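Trans-isoprenyl diphosphate synthase (Caulobacter crescentus, PDB 3OYR) probably makes all-trans-octaprenyl diphosphate, the precursor of quinone side chains, by adding isopentenyl diphosphate units to farnesyl diphosphate with the help of magnesium. Local coordinates at residues B[67-72]-B[226-231]. Residues are numbered along the deposited sequence; the frame is centred on the assembly and turned at random. Where two conformers were deposited one is given.
With DMA (dimethylallyl diphosphate), chain D; DMA (dimethylallyl diphosphate), chain G.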
# COMPACT_ATOMS: atom_id res chain seq x y z
N ARG B 67 -2.72 4.93 -19.11
CA ARG B 67 -3.96 4.34 -18.60
C ARG B 67 -4.25 2.96 -19.18
O ARG B 67 -5.41 2.55 -19.27
CB ARG B 67 -5.14 5.29 -18.82
CG ARG B 67 -4.92 6.66 -18.16
CD ARG B 67 -5.07 6.55 -16.63
NE ARG B 67 -5.15 7.88 -16.04
CZ ARG B 67 -4.09 8.61 -15.71
NH1 ARG B 67 -2.86 8.14 -15.90
NH2 ARG B 67 -4.26 9.82 -15.20
N LEU B 68 -3.19 2.22 -19.54
CA LEU B 68 -3.33 0.89 -20.16
C LEU B 68 -4.02 -0.09 -19.24
O LEU B 68 -4.85 -0.90 -19.68
CB LEU B 68 -1.98 0.32 -20.61
CG LEU B 68 -1.19 1.12 -21.64
CD1 LEU B 68 -0.00 0.33 -22.14
CD2 LEU B 68 -2.06 1.55 -22.83
N ARG B 69 -3.70 0.00 -17.95
CA ARG B 69 -4.31 -0.90 -17.00
C ARG B 69 -5.82 -0.76 -16.85
O ARG B 69 -6.52 -1.78 -17.04
CB ARG B 69 -3.54 -0.91 -15.68
CG ARG B 69 -2.19 -1.57 -15.80
CD ARG B 69 -1.30 -0.96 -14.76
NE ARG B 69 0.10 -1.31 -14.93
CZ ARG B 69 0.96 -0.61 -15.66
NH1 ARG B 69 0.56 0.48 -16.32
NH2 ARG B 69 2.21 -1.01 -15.73
N PRO B 70 -6.36 0.47 -16.57
CA PRO B 70 -7.84 0.60 -16.60
C PRO B 70 -8.47 0.32 -17.96
O PRO B 70 -9.59 -0.22 -18.00
CB PRO B 70 -8.12 2.06 -16.17
CG PRO B 70 -6.79 2.77 -16.25
CD PRO B 70 -5.74 1.70 -16.04
N LEU B 71 -7.78 0.69 -19.05
CA LEU B 71 -8.20 0.37 -20.40
C LEU B 71 -8.40 -1.12 -20.60
O LEU B 71 -9.38 -1.56 -21.22
CB LEU B 71 -7.21 0.89 -21.46
CG LEU B 71 -7.28 2.37 -21.80
CD1 LEU B 71 -6.14 2.80 -22.75
CD2 LEU B 71 -8.63 2.74 -22.34
N MET B 72 -7.47 -1.91 -20.06
CA MET B 72 -7.58 -3.36 -20.18
C MET B 72 -8.74 -3.92 -19.37
O MET B 72 -9.42 -4.82 -19.85
CB MET B 72 -6.25 -4.04 -19.86
CG MET B 72 -5.31 -3.98 -21.04
SD MET B 72 -3.59 -4.25 -20.60
CE MET B 72 -3.76 -5.94 -19.97
N LEU B 226 4.38 -9.16 -19.55
CA LEU B 226 5.77 -9.61 -19.78
C LEU B 226 6.41 -8.87 -20.97
O LEU B 226 7.49 -8.26 -20.82
CB LEU B 226 5.82 -11.13 -19.96
CG LEU B 226 5.43 -11.91 -18.69
CD1 LEU B 226 5.26 -13.39 -18.98
CD2 LEU B 226 6.46 -11.73 -17.61
N ALA B 227 5.72 -8.86 -22.11
CA ALA B 227 6.14 -8.09 -23.29
C ALA B 227 6.38 -6.64 -22.91
O ALA B 227 7.44 -6.07 -23.23
CB ALA B 227 5.06 -8.18 -24.42
N PHE B 228 5.41 -6.07 -22.19
CA PHE B 228 5.42 -4.68 -21.77
C PHE B 228 6.69 -4.36 -20.99
O PHE B 228 7.38 -3.38 -21.29
CB PHE B 228 4.17 -4.34 -20.93
CG PHE B 228 4.01 -2.88 -20.62
CD1 PHE B 228 3.39 -2.02 -21.54
CD2 PHE B 228 4.49 -2.34 -19.41
CE1 PHE B 228 3.26 -0.65 -21.26
CE2 PHE B 228 4.35 -0.97 -19.12
CZ PHE B 228 3.74 -0.12 -20.04
N GLN B 229 6.99 -5.19 -19.99
CA GLN B 229 8.13 -4.93 -19.11
C GLN B 229 9.48 -5.14 -19.81
O GLN B 229 10.42 -4.36 -19.59
CB GLN B 229 8.03 -5.79 -17.86
CG GLN B 229 9.06 -5.42 -16.82
CD GLN B 229 8.98 -3.96 -16.38
OE1 GLN B 229 7.91 -3.45 -16.09
NE2 GLN B 229 10.12 -3.30 -16.34
N LEU B 230 9.57 -6.18 -20.63
CA LEU B 230 10.75 -6.39 -21.50
C LEU B 230 11.02 -5.17 -22.38
O LEU B 230 12.15 -4.70 -22.44
CB LEU B 230 10.59 -7.64 -22.36
CG LEU B 230 10.72 -8.93 -21.55
CD1 LEU B 230 10.20 -10.09 -22.33
CD2 LEU B 230 12.14 -9.17 -21.18
N ALA B 231 9.97 -4.64 -23.03
CA ALA B 231 10.10 -3.40 -23.81
C ALA B 231 10.49 -2.22 -22.93
O ALA B 231 11.33 -1.42 -23.33
CB ALA B 231 8.84 -3.09 -24.59
C1 DMA D . 5.38 2.28 -15.42
O1 DMA D . 4.14 1.99 -16.09
C2 DMA D . 5.41 1.00 -14.66
C3 DMA D . 6.07 -0.07 -15.10
C4 DMA D . 6.93 -0.06 -16.33
C5 DMA D . 5.93 -1.32 -14.29
PA DMA D . 3.61 2.66 -17.44
O1A DMA D . 2.28 2.05 -17.86
O2A DMA D . 4.71 2.61 -18.46
O3A DMA D . 3.43 4.17 -16.86
PB DMA D . 2.27 5.26 -17.15
O1B DMA D . 1.10 4.87 -16.28
O2B DMA D . 3.04 6.46 -16.63
O3B DMA D . 1.95 5.28 -18.62
C1 DMA G . 8.66 -1.63 -11.83
O1 DMA G . 9.31 -1.36 -13.07
C2 DMA G . 7.85 -0.48 -11.32
C3 DMA G . 6.64 -0.64 -10.77
C4 DMA G . 5.97 -1.96 -10.59
C5 DMA G . 5.94 0.60 -10.30
PA DMA G . 10.44 -0.22 -13.33
O1A DMA G . 11.18 -0.73 -14.53
O2A DMA G . 11.19 0.16 -12.08
O3A DMA G . 9.46 0.98 -13.78
PB DMA G . 9.88 2.50 -14.10
O1B DMA G . 8.55 2.99 -14.60
O2B DMA G . 10.98 2.41 -15.13
O3B DMA G . 10.38 3.12 -12.81
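In the mostly helical trans-prenyl synthase fold the substrate cavity lies among the helices, and the contact between Leu68, Arg69 and Phe228 forms part of its wall, at the site of one of two bound dimethylallyl diphosphates. Segments 67-72 and 226-231 come no closer than 10.5 Å between CA atoms, at Leu68 and Phe228, so the contact is made by side chains alone. Phe228 sets CG anti to its backbone N (chi1 -172°), which sends the ring across toward 67-72. There Leu68 CD1 meets ring atom CE1 of Phe228 at 3.5 Å, an apolar contact, while Arg69 NH2 approaches Phe228 CE2 obliquely at 4.0 Å. The Arg69 chain runs extended from CG to NE and delivers its guanidinium edge-on to the chain D ligand: NH1 donates a nearly straight hydrogen bond (175°) to O1A at 2.8 Å. A second oxygen of the same phosphate, O2A, lies in the plane of the Phe228 ring, 3.3 Å from CZ. One residue on, Gln229 places OE1 3.4 Å from C5 of this ligand's prenyl end; Gln229 OE1 is hydrogen-bonded to Thr192 OG1 and Gln229 NE2 to Asp233 OD1. The backbone N of Lys66 and the side chains of His98 and Arg115 also hydrogen-bond to the diphosphate. Were Arg69 an alanine, O1A is likely to lose this straight bond and the positive charge beside it. Charge and aromatic surface thus share one wall: the guanidinium likely offsets negative charge on the phosphate, and the C-H edge of Phe228 is probably a more favourable neighbour for the anion than its pi face would be.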